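Long-range contacts in inositol-1,4,5-trisphosphate 5-phosphatase 1 (Schizosaccharomyces pombe, PDB 1I9Z), which removes the 5-phosphate from soluble and lipid inositol phosphates through its magnesium-dependent catalytic domain, the part in this structure, and so regulates cellular phosphoinositide levels: residues K146-A150 against F162-A168; D154-T158 against N316-R322; Y210-Y216 against R277-T282. All blocks are in the same frame, centred on the assembly; numbering follows the deposited sequence.

Interaction 1: residues K146-A150 against F162-A168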
loop_
_atom_site.group_PDB
_atom_site.type_symbol
_atom_site.label_atom_id
_atom_site.label_comp_id
_atom_site.label_asym_id
_atom_site.label_seq_id
_atom_site.Cartn_x
_atom_site.Cartn_y
_atom_site.Cartn_z
ATOM N N LYS A 146 -5.056 -13.544 -11.595
ATOM C CA LYS A 146 -5.017 -12.143 -11.122
ATOM C C LYS A 146 -5.873 -11.920 -9.891
ATOM O O LYS A 146 -6.822 -12.673 -9.613
ATOM C CB LYS A 146 -5.429 -11.192 -12.238
ATOM C CG LYS A 146 -4.583 -11.396 -13.522
ATOM C CD LYS A 146 -3.082 -11.109 -13.284
ATOM C CE LYS A 146 -2.344 -10.910 -14.647
ATOM N NZ LYS A 146 -2.490 -12.114 -15.540
ATOM N N GLY A 147 -5.548 -10.872 -9.148
ATOM C CA GLY A 147 -6.310 -10.599 -7.945
ATOM C C GLY A 147 -5.600 -9.767 -6.926
ATOM O O GLY A 147 -4.577 -9.108 -7.218
ATOM N N ALA A 148 -6.125 -9.804 -5.712
ATOM C CA ALA A 148 -5.577 -8.995 -4.628
ATOM C C ALA A 148 -5.397 -9.719 -3.330
ATOM O O ALA A 148 -6.146 -10.666 -3.041
ATOM C CB ALA A 148 -6.523 -7.769 -4.355
ATOM N N VAL A 149 -4.402 -9.271 -2.559
ATOM C CA VAL A 149 -4.176 -9.814 -1.200
ATOM C C VAL A 149 -4.155 -8.597 -0.284
ATOM O O VAL A 149 -3.484 -7.586 -0.588
ATOM C CB VAL A 149 -2.802 -10.536 -1.100
ATOM C CG1 VAL A 149 -2.589 -11.044 0.348
ATOM C CG2 VAL A 149 -2.799 -11.707 -2.092
ATOM N N ALA A 150 -4.891 -8.672 0.818
ATOM C CA ALA A 150 -4.961 -7.566 1.749
ATOM C C ALA A 150 -4.808 -7.957 3.246
ATOM O O ALA A 150 -5.257 -9.047 3.685
ATOM C CB ALA A 150 -6.334 -6.788 1.527
ATOM N N PHE A 162 -3.616 -2.488 4.025
ATOM C CA PHE A 162 -2.706 -2.630 2.915
ATOM C C PHE A 162 -3.186 -3.672 1.904
ATOM O O PHE A 162 -3.585 -4.826 2.270
ATOM C CB PHE A 162 -1.296 -3.007 3.429
ATOM C CG PHE A 162 -0.714 -1.959 4.249
ATOM C CD1 PHE A 162 -0.910 -1.951 5.638
ATOM C CD2 PHE A 162 -0.001 -0.895 3.623
ATOM C CE1 PHE A 162 -0.391 -0.917 6.427
ATOM C CE2 PHE A 162 0.514 0.135 4.394
ATOM C CZ PHE A 162 0.324 0.127 5.781
ATOM N N ILE A 163 -3.141 -3.280 0.626
ATOM C CA ILE A 163 -3.570 -4.154 -0.428
ATOM C C ILE A 163 -2.573 -4.206 -1.555
ATOM O O ILE A 163 -2.146 -3.152 -2.038
ATOM C CB ILE A 163 -4.892 -3.677 -1.070
ATOM C CG1 ILE A 163 -5.907 -3.355 0.026
ATOM C CG2 ILE A 163 -5.428 -4.717 -2.054
ATOM C CD1 ILE A 163 -6.517 -2.032 -0.126
ATOM N N THR A 164 -2.130 -5.421 -1.934
ATOM C CA THR A 164 -1.317 -5.511 -3.146
ATOM C C THR A 164 -2.142 -6.280 -4.203
ATOM O O THR A 164 -2.990 -7.106 -3.868
ATOM C CB THR A 164 0.079 -6.201 -2.919
ATOM O OG1 THR A 164 0.866 -5.984 -4.085
ATOM C CG2 THR A 164 -0.099 -7.748 -2.714
ATOM N N SER A 165 -1.952 -5.998 -5.498
ATOM C CA SER A 165 -2.710 -6.648 -6.559
ATOM C C SER A 165 -1.908 -6.860 -7.811
ATOM O O SER A 165 -0.804 -6.260 -7.998
ATOM C CB SER A 165 -3.894 -5.735 -7.019
ATOM O OG SER A 165 -4.671 -5.527 -5.881
ATOM N N HIS A 166 -2.474 -7.698 -8.669
ATOM C CA HIS A 166 -1.920 -7.933 -10.004
ATOM C C HIS A 166 -3.155 -7.900 -10.838
ATOM O O HIS A 166 -4.017 -8.808 -10.707
ATOM C CB HIS A 166 -1.263 -9.307 -10.054
ATOM C CG HIS A 166 -0.374 -9.532 -11.238
ATOM N ND1 HIS A 166 -0.273 -8.658 -12.309
ATOM C CD2 HIS A 166 0.403 -10.602 -11.543
ATOM C CE1 HIS A 166 0.528 -9.189 -13.233
ATOM N NE2 HIS A 166 0.949 -10.359 -12.778
ATOM N N LEU A 167 -3.308 -6.844 -11.667
ATOM C CA LEU A 167 -4.521 -6.723 -12.479
ATOM C C LEU A 167 -4.391 -7.176 -13.912
ATOM O O LEU A 167 -3.279 -7.562 -14.405
ATOM C CB LEU A 167 -5.050 -5.258 -12.407
ATOM C CG LEU A 167 -5.121 -4.616 -11.029
ATOM C CD1 LEU A 167 -5.731 -3.171 -11.166
ATOM C CD2 LEU A 167 -5.982 -5.545 -10.010
ATOM N N ALA A 168 -5.514 -7.169 -14.636
ATOM C CA ALA A 168 -5.504 -7.742 -16.007
ATOM C C ALA A 168 -4.406 -7.229 -16.917
ATOM O O ALA A 168 -4.212 -6.007 -16.977
ATOM C CB ALA A 168 -6.827 -7.521 -16.686
#
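Strand segments G147-A150 and F162-H166 run antiparallel, their axes 4.7 Å apart at closest approach with an angle of 159° between directions, and G147 with H166 and V149 with T164 form the two hydrogen-bonded pairs. Each of these pairs is closed twice: V149 N reaches T164 O at 2.9 Å and T164 N returns to V149 O, and the same exchange links G147 and H166. G147 has a backbone conformation in which a CB would collide with the carbonyl of K146. These pairs lie at the open end of the hairpin 147-155/158-166, away from its turn; its strands are two inner strands of one sheet of the DNase I-like phosphatase domain. On one face, A150 CB meets I163 CG1 at 3.8 Å, and A148 CB touches both I163 CG2 and S165 OG; that hydroxyl is bound to W204. The face with V149, T164 and H166 packs on strand 113-120. Just before the strand, K146 bends at chi2 (-62°), which folds its aliphatic chain over the H166 imidazole. K146 CE stands 3.8 Å from the centroid of the H166 ring and 15° off the normal, a CH-pi contact over one face, while K146 CB rests 3.2 Å from H166 O. H166 NE2 makes a weak hydrogen bond to E64.

Interaction 2: residues D154-T158 against N316-R322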
loop_
_atom_site.group_PDB
_atom_site.type_symbol
_atom_site.label_atom_id
_atom_site.label_comp_id
_atom_site.label_asym_id
_atom_site.label_seq_id
_atom_site.Cartn_x
_atom_site.Cartn_y
_atom_site.Cartn_z
ATOM N N ASP A 154 -4.915 -2.501 13.460
ATOM C CA ASP A 154 -5.005 -1.208 14.130
ATOM C C ASP A 154 -3.648 -1.033 14.768
ATOM O O ASP A 154 -3.051 -2.017 15.244
ATOM C CB ASP A 154 -6.101 -1.232 15.201
ATOM C CG ASP A 154 -7.425 -1.351 14.610
ATOM O OD1 ASP A 154 -7.737 -0.497 13.766
ATOM O OD2 ASP A 154 -8.181 -2.283 14.928
ATOM N N TYR A 155 -3.136 0.197 14.718
ATOM C CA TYR A 155 -1.883 0.565 15.380
ATOM C C TYR A 155 -2.423 1.569 16.431
ATOM O O TYR A 155 -2.821 2.714 16.129
ATOM C CB TYR A 155 -0.869 1.168 14.423
ATOM C CG TYR A 155 0.488 1.332 15.072
ATOM C CD1 TYR A 155 1.588 0.598 14.618
ATOM C CD2 TYR A 155 0.681 2.225 16.137
ATOM C CE1 TYR A 155 2.825 0.738 15.180
ATOM C CE2 TYR A 155 1.951 2.378 16.732
ATOM C CZ TYR A 155 3.007 1.627 16.246
ATOM O OH TYR A 155 4.248 1.712 16.801
ATOM N N GLU A 156 -2.432 1.094 17.679
ATOM C CA GLU A 156 -3.091 1.831 18.757
ATOM C C GLU A 156 -4.529 2.028 18.251
ATOM O O GLU A 156 -5.157 1.052 17.841
ATOM C CB GLU A 156 -2.376 3.149 19.065
ATOM C CG GLU A 156 -0.988 2.975 19.676
ATOM C CD GLU A 156 -0.912 2.207 21.030
ATOM O OE1 GLU A 156 -1.920 1.928 21.696
ATOM O OE2 GLU A 156 0.215 1.868 21.413
ATOM N N ASP A 157 -5.066 3.256 18.232
ATOM C CA ASP A 157 -6.436 3.408 17.776
ATOM C C ASP A 157 -6.564 3.914 16.334
ATOM O O ASP A 157 -7.585 4.500 15.959
ATOM C CB ASP A 157 -7.210 4.345 18.705
ATOM C CG ASP A 157 -7.322 3.787 20.130
ATOM O OD1 ASP A 157 -6.444 4.031 20.957
ATOM O OD2 ASP A 157 -8.293 3.074 20.398
ATOM N N THR A 158 -5.539 3.690 15.528
ATOM C CA THR A 158 -5.582 4.143 14.143
ATOM C C THR A 158 -5.658 2.898 13.256
ATOM O O THR A 158 -4.847 1.999 13.462
ATOM C CB THR A 158 -4.292 4.937 13.832
ATOM O OG1 THR A 158 -4.286 6.155 14.628
ATOM C CG2 THR A 158 -4.254 5.299 12.331
ATOM N N ASN A 316 0.549 9.289 11.144
ATOM C CA ASN A 316 0.240 9.779 12.460
ATOM C C ASN A 316 -0.736 8.817 13.091
ATOM O O ASN A 316 -1.794 8.531 12.530
ATOM C CB ASN A 316 -0.379 11.179 12.397
ATOM C CG ASN A 316 -0.580 11.756 13.803
ATOM O OD1 ASN A 316 -1.688 11.753 14.345
ATOM N ND2 ASN A 316 0.516 12.199 14.418
ATOM N N ILE A 317 -0.358 8.346 14.268
ATOM C CA ILE A 317 -1.085 7.366 15.072
ATOM C C ILE A 317 -1.643 8.024 16.330
ATOM O O ILE A 317 -1.013 8.910 16.878
ATOM C CB ILE A 317 -0.068 6.190 15.480
ATOM C CG1 ILE A 317 -0.298 5.019 14.539
ATOM C CG2 ILE A 317 -0.182 5.725 16.983
ATOM C CD1 ILE A 317 -0.476 5.419 13.163
ATOM N N VAL A 318 -2.810 7.584 16.767
ATOM C CA VAL A 318 -3.385 8.134 17.998
ATOM C C VAL A 318 -3.691 7.034 18.991
ATOM O O VAL A 318 -4.248 6.010 18.629
ATOM C CB VAL A 318 -4.696 8.888 17.729
ATOM C CG1 VAL A 318 -5.200 9.578 19.020
ATOM C CG2 VAL A 318 -4.461 9.906 16.612
ATOM N N LYS A 319 -3.329 7.254 20.247
ATOM C CA LYS A 319 -3.647 6.295 21.277
ATOM C C LYS A 319 -4.585 7.051 22.241
ATOM O O LYS A 319 -4.187 8.048 22.863
ATOM C CB LYS A 319 -2.381 5.840 21.990
ATOM C CG LYS A 319 -2.690 4.901 23.148
ATOM C CD LYS A 319 -1.391 4.543 23.872
ATOM C CE LYS A 319 -1.599 3.634 25.092
ATOM N NZ LYS A 319 -0.257 3.203 25.608
ATOM N N VAL A 320 -5.816 6.571 22.338
ATOM C CA VAL A 320 -6.853 7.182 23.160
ATOM C C VAL A 320 -7.061 6.446 24.483
ATOM O O VAL A 320 -7.229 5.244 24.483
ATOM C CB VAL A 320 -8.207 7.164 22.424
ATOM C CG1 VAL A 320 -9.282 7.872 23.269
ATOM C CG2 VAL A 320 -8.075 7.851 21.045
ATOM N N ASP A 321 -7.033 7.173 25.603
ATOM C CA ASP A 321 -7.305 6.583 26.932
ATOM C C ASP A 321 -8.849 6.594 26.957
ATOM O O ASP A 321 -9.452 7.627 27.237
ATOM C CB ASP A 321 -6.741 7.501 28.017
ATOM C CG ASP A 321 -6.916 6.934 29.421
ATOM O OD1 ASP A 321 -7.951 6.283 29.686
ATOM O OD2 ASP A 321 -6.003 7.159 30.245
ATOM N N ARG A 322 -9.485 5.474 26.622
ATOM C CA ARG A 322 -10.949 5.414 26.546
ATOM C C ARG A 322 -11.651 5.666 27.870
ATOM O O ARG A 322 -12.730 6.272 27.917
ATOM C CB ARG A 322 -11.410 4.058 26.001
ATOM C CG ARG A 322 -10.908 3.729 24.629
ATOM C CD ARG A 322 -11.563 4.598 23.565
ATOM N NE ARG A 322 -11.000 4.335 22.237
ATOM C CZ ARG A 322 -11.343 4.993 21.120
ATOM N NH1 ARG A 322 -12.257 5.967 21.149
ATOM N NH2 ARG A 322 -10.761 4.677 19.956
HETATM O O HOH W 1 0.910 1.290 23.864
#
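The type II' beta turn Y155-T158, which links strands 147-155 and 158-166, docks on the end of strand 309-320 through D157 and T158. The turn is closed in both directions between Y155 and T158, with T158 N 2.9 Å from Y155 O, and E156 takes the positive phi (55°) expected at its first corner. Four polar links join the turn to alternate residues, V318, V320 and R322. D157 N donates to V318 O at 2.9 Å, and T158 OG1 accepts V318 N at 3.0 Å, so V318 is held through both its backbone polar atoms. The D157 carboxylate divides its oxygens: OD1 receives V320 N in a nearly straight bond (174° at the hydrogen), arriving from above the carboxylate plane, whereas OD2 forms a salt bridge with R322 NH2 at 3.0 Å. Carboxylate and guanidinium planes are turned 77° apart, so the charged groups meet through one nitrogen and one oxygen instead of as a flat bidentate pair. V320 CB sits over the centre of one guanidinium face. With an asparagine in place of D157, R322 would probably be left without its charge partner and its guanidinium more able to swing away from the turn. E156 lays its carboxylate beside the extended K319 chain, E156 OE1 3.4 Å from K319 CG; a water bridges E156 OE2 and K319 NZ, and E156 OE2 also bonds S126. Next to them the Y155 ring and I317 cross at about a right angle, Y155 CD2 to I317 CG1 3.4 Å. The contact brings the hairpin turn of one sheet onto a strand of the other: strand 20-33 pairs with 309-320 and also packs on Y155, while helix 322-343 starts at R322.

Interaction 3: residues Y210-Y216 against R277-T282. With 2IP (D-myo-inositol-1,4-bisphosphate), chain C.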
loop_
_atom_site.group_PDB
_atom_site.type_symbol
_atom_site.label_atom_id
_atom_site.label_comp_id
_atom_site.label_asym_id
_atom_site.label_seq_id
_atom_site.Cartn_x
_atom_site.Cartn_y
_atom_site.Cartn_z
ATOM N N TYR A 210 -1.587 -0.964 -15.985
ATOM C CA TYR A 210 -1.985 0.129 -16.864
ATOM C C TYR A 210 -0.802 0.532 -17.708
ATOM O O TYR A 210 0.379 0.534 -17.231
ATOM C CB TYR A 210 -2.511 1.296 -16.073
ATOM C CG TYR A 210 -3.910 1.041 -15.498
ATOM C CD1 TYR A 210 -4.075 0.517 -14.212
ATOM C CD2 TYR A 210 -5.057 1.376 -16.232
ATOM C CE1 TYR A 210 -5.341 0.337 -13.651
ATOM C CE2 TYR A 210 -6.328 1.169 -15.689
ATOM C CZ TYR A 210 -6.442 0.647 -14.376
ATOM O OH TYR A 210 -7.679 0.474 -13.845
ATOM N N ARG A 211 -1.104 0.937 -18.944
ATOM C CA ARG A 211 -0.046 1.174 -19.964
ATOM C C ARG A 211 0.024 2.615 -20.492
ATOM O O ARG A 211 -0.809 3.489 -20.131
ATOM C CB ARG A 211 -0.277 0.230 -21.162
ATOM C CG ARG A 211 -0.446 -1.278 -20.799
ATOM C CD ARG A 211 0.769 -1.821 -20.026
ATOM N NE ARG A 211 0.526 -3.205 -19.599
ATOM C CZ ARG A 211 0.797 -4.277 -20.352
ATOM N NH1 ARG A 211 1.333 -4.115 -21.565
ATOM N NH2 ARG A 211 0.466 -5.508 -19.911
ATOM N N ILE A 212 1.096 2.892 -21.264
ATOM C CA ILE A 212 1.212 4.239 -21.890
ATOM C C ILE A 212 0.637 4.010 -23.295
ATOM O O ILE A 212 1.135 3.167 -24.069
ATOM C CB ILE A 212 2.691 4.666 -21.968
ATOM C CG1 ILE A 212 3.224 4.875 -20.531
ATOM C CG2 ILE A 212 2.840 5.958 -22.800
ATOM C CD1 ILE A 212 4.737 5.041 -20.570
ATOM N N SER A 213 -0.388 4.808 -23.676
ATOM C CA SER A 213 -1.036 4.574 -24.950
ATOM C C SER A 213 -0.337 5.190 -26.175
ATOM O O SER A 213 -0.971 5.960 -26.945
ATOM C CB SER A 213 -2.525 5.074 -24.869
ATOM O OG SER A 213 -3.086 4.647 -23.622
ATOM N N LEU A 214 0.951 4.861 -26.352
ATOM C CA LEU A 214 1.712 5.289 -27.542
ATOM C C LEU A 214 2.435 4.010 -28.038
ATOM O O LEU A 214 2.359 2.970 -27.364
ATOM C CB LEU A 214 2.697 6.430 -27.214
ATOM C CG LEU A 214 2.100 7.756 -26.727
ATOM C CD1 LEU A 214 3.259 8.603 -26.166
ATOM C CD2 LEU A 214 1.405 8.517 -27.910
ATOM N N THR A 215 3.075 4.048 -29.208
ATOM C CA THR A 215 3.782 2.866 -29.732
ATOM C C THR A 215 5.205 2.820 -29.161
ATOM O O THR A 215 5.737 3.792 -28.607
ATOM C CB THR A 215 3.949 2.918 -31.269
ATOM O OG1 THR A 215 4.727 4.097 -31.572
ATOM C CG2 THR A 215 2.569 2.965 -31.973
ATOM N N TYR A 216 5.773 1.626 -29.252
ATOM C CA TYR A 216 7.141 1.330 -28.786
ATOM C C TYR A 216 8.096 2.360 -29.365
ATOM O O TYR A 216 8.918 2.926 -28.662
ATOM C CB TYR A 216 7.503 -0.074 -29.300
ATOM C CG TYR A 216 8.854 -0.579 -28.819
ATOM C CD1 TYR A 216 8.945 -1.529 -27.763
ATOM C CD2 TYR A 216 10.023 -0.155 -29.447
ATOM C CE1 TYR A 216 10.185 -2.035 -27.353
ATOM C CE2 TYR A 216 11.273 -0.669 -29.068
ATOM C CZ TYR A 216 11.354 -1.615 -28.000
ATOM O OH TYR A 216 12.632 -2.076 -27.601
ATOM N N ARG A 277 7.053 -5.240 -26.512
ATOM C CA ARG A 277 6.095 -4.680 -25.581
ATOM C C ARG A 277 6.404 -3.221 -25.349
ATOM O O ARG A 277 7.555 -2.836 -25.047
ATOM C CB ARG A 277 6.135 -5.426 -24.267
ATOM C CG ARG A 277 5.817 -6.905 -24.388
ATOM C CD ARG A 277 4.475 -7.191 -25.053
ATOM N NE ARG A 277 4.231 -8.631 -24.940
ATOM C CZ ARG A 277 3.340 -9.325 -25.640
ATOM N NH1 ARG A 277 2.568 -8.721 -26.548
ATOM N NH2 ARG A 277 3.215 -10.636 -25.421
ATOM N N VAL A 278 5.360 -2.382 -25.453
ATOM C CA VAL A 278 5.567 -0.959 -25.240
ATOM C C VAL A 278 5.868 -0.724 -23.753
ATOM O O VAL A 278 5.183 -1.291 -22.851
ATOM C CB VAL A 278 4.284 -0.152 -25.631
ATOM C CG1 VAL A 278 4.546 1.419 -25.428
ATOM C CG2 VAL A 278 3.862 -0.443 -27.106
ATOM N N PRO A 279 6.888 0.102 -23.442
ATOM C CA PRO A 279 7.181 0.373 -22.019
ATOM C C PRO A 279 5.974 0.975 -21.317
ATOM O O PRO A 279 5.137 1.649 -21.969
ATOM C CB PRO A 279 8.341 1.374 -22.020
ATOM C CG PRO A 279 9.094 0.988 -23.344
ATOM C CD PRO A 279 7.928 0.643 -24.351
ATOM N N ALA A 280 5.905 0.759 -19.996
ATOM C CA ALA A 280 4.786 1.299 -19.219
ATOM C C ALA A 280 5.094 1.401 -17.734
ATOM O O ALA A 280 5.980 0.727 -17.257
ATOM C CB ALA A 280 3.543 0.362 -19.425
ATOM N N TRP A 281 4.369 2.272 -17.035
ATOM C CA TRP A 281 4.436 2.357 -15.595
ATOM C C TRP A 281 3.361 1.351 -15.075
ATOM O O TRP A 281 2.275 1.735 -14.571
ATOM C CB TRP A 281 4.108 3.779 -15.086
ATOM C CG TRP A 281 5.277 4.699 -15.304
ATOM C CD1 TRP A 281 6.496 4.710 -14.627
ATOM C CD2 TRP A 281 5.294 5.816 -16.188
ATOM N NE1 TRP A 281 7.256 5.812 -15.045
ATOM C CE2 TRP A 281 6.534 6.499 -15.987
ATOM C CE3 TRP A 281 4.367 6.326 -17.128
ATOM C CZ2 TRP A 281 6.862 7.681 -16.691
ATOM C CZ3 TRP A 281 4.717 7.517 -17.825
ATOM C CH2 TRP A 281 5.920 8.155 -17.594
ATOM N N THR A 282 3.686 0.051 -15.186
ATOM C CA THR A 282 2.738 -0.994 -14.737
ATOM C C THR A 282 2.667 -1.072 -13.208
ATOM O O THR A 282 1.641 -1.441 -12.658
ATOM C CB THR A 282 3.179 -2.410 -15.213
ATOM O OG1 THR A 282 4.590 -2.599 -15.013
ATOM C CG2 THR A 282 2.897 -2.583 -16.656
HETATM C C1 2IP C . -0.348 -8.631 -23.998
HETATM C C2 2IP C . -0.152 -10.041 -23.383
HETATM C C3 2IP C . 1.346 -10.314 -23.017
HETATM C C4 2IP C . 1.971 -9.229 -22.101
HETATM C C5 2IP C . 1.856 -7.880 -22.845
HETATM C C6 2IP C . 0.379 -7.506 -23.166
HETATM O O1 2IP C . -0.858 -8.262 -25.252
HETATM O O2 2IP C . -0.891 -10.213 -22.205
HETATM O O3 2IP C . 1.468 -11.531 -22.341
HETATM O O4 2IP C . 3.374 -9.568 -21.850
HETATM O O5 2IP C . 2.420 -6.830 -22.059
HETATM O O6 2IP C . 0.533 -6.276 -23.861
HETATM P P4 2IP C . 3.950 -9.953 -20.437
HETATM O O41 2IP C . 3.509 -8.809 -19.450
HETATM O O42 2IP C . 5.408 -10.043 -20.501
HETATM O O43 2IP C . 3.285 -11.314 -20.169
HETATM P P1 2IP C . -2.152 -7.642 -25.699
HETATM O O11 2IP C . -2.606 -8.586 -26.825
HETATM O O12 2IP C . -3.282 -7.460 -24.714
HETATM O O13 2IP C . -1.728 -6.332 -26.373
HETATM O O HOH W 2 -0.246 0.393 -13.696
HETATM O O HOH W 3 1.724 2.977 -17.743
HETATM O O HOH W 4 2.538 -1.964 -22.961
HETATM O O HOH W 5 2.686 1.019 -22.802
#
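Bends at chi2 in both arginines, -57° in R211 and -56° in R277, carry their guanidinium groups to the bound inositol 1,4-bisphosphate, while the two loops that carry them pack without a direct hydrogen bond between them. R211 lays CD against A280 CB at 3.6 Å and NE beside T282 CG2, and NE also bonds N209 O. Its NH1 donates to O5 of the ligand at 3.0 Å and, more distantly, to O6; the NH2 bond to O5 is weak. R277 reaches the inositol differently: the ring carbon C3 lies over one face of its guanidinium. In the apolar part, I212 CD1 touches W281 CE3 at 3.7 Å, and V278 wedges its two methyls against L214 O and Y216 N. Y216 offers its ring edge to R277 O, with Y216 CD1 3.3 Å away.

Waters fill the polar seam. One accepts from R211 NH1 and donates to V278 O (2.7 Å), a second joins Y210 O to W281 N, and a third accepts from Y210 N while donating to the carbonyls of W281 and T282. Through R211 and R277 both loops line the pocket, which Y261 and Y171 extend with further hydrogen bonds. O5 is the hydroxyl at the position that carries the 5-phosphate in the substrate, consistent with a product-like complex, and two nearby positive charges would probably suit a polyanionic substrate.

Interactions 1 and 2 share the hairpin 147-155/158-166: interaction 1 pairs its strands at the open end, interaction 2 joins its turn to the other sheet, and their centres are 27 Å apart. Interaction 3 lies beyond that open end, its centre 20 Å from that of interaction 1; the two do not touch, their nearest atoms being about 4 Å apart. The ligand and calcium sit near this end: the H166 side chain is about 6 Å from the calcium ion and about 7 Å from the inositol bisphosphate, and R211 of interaction 3 bonds that ligand directly. Interaction 2 is remote, with 42 Å between its centre and that of interaction 3, across the middle of the chain.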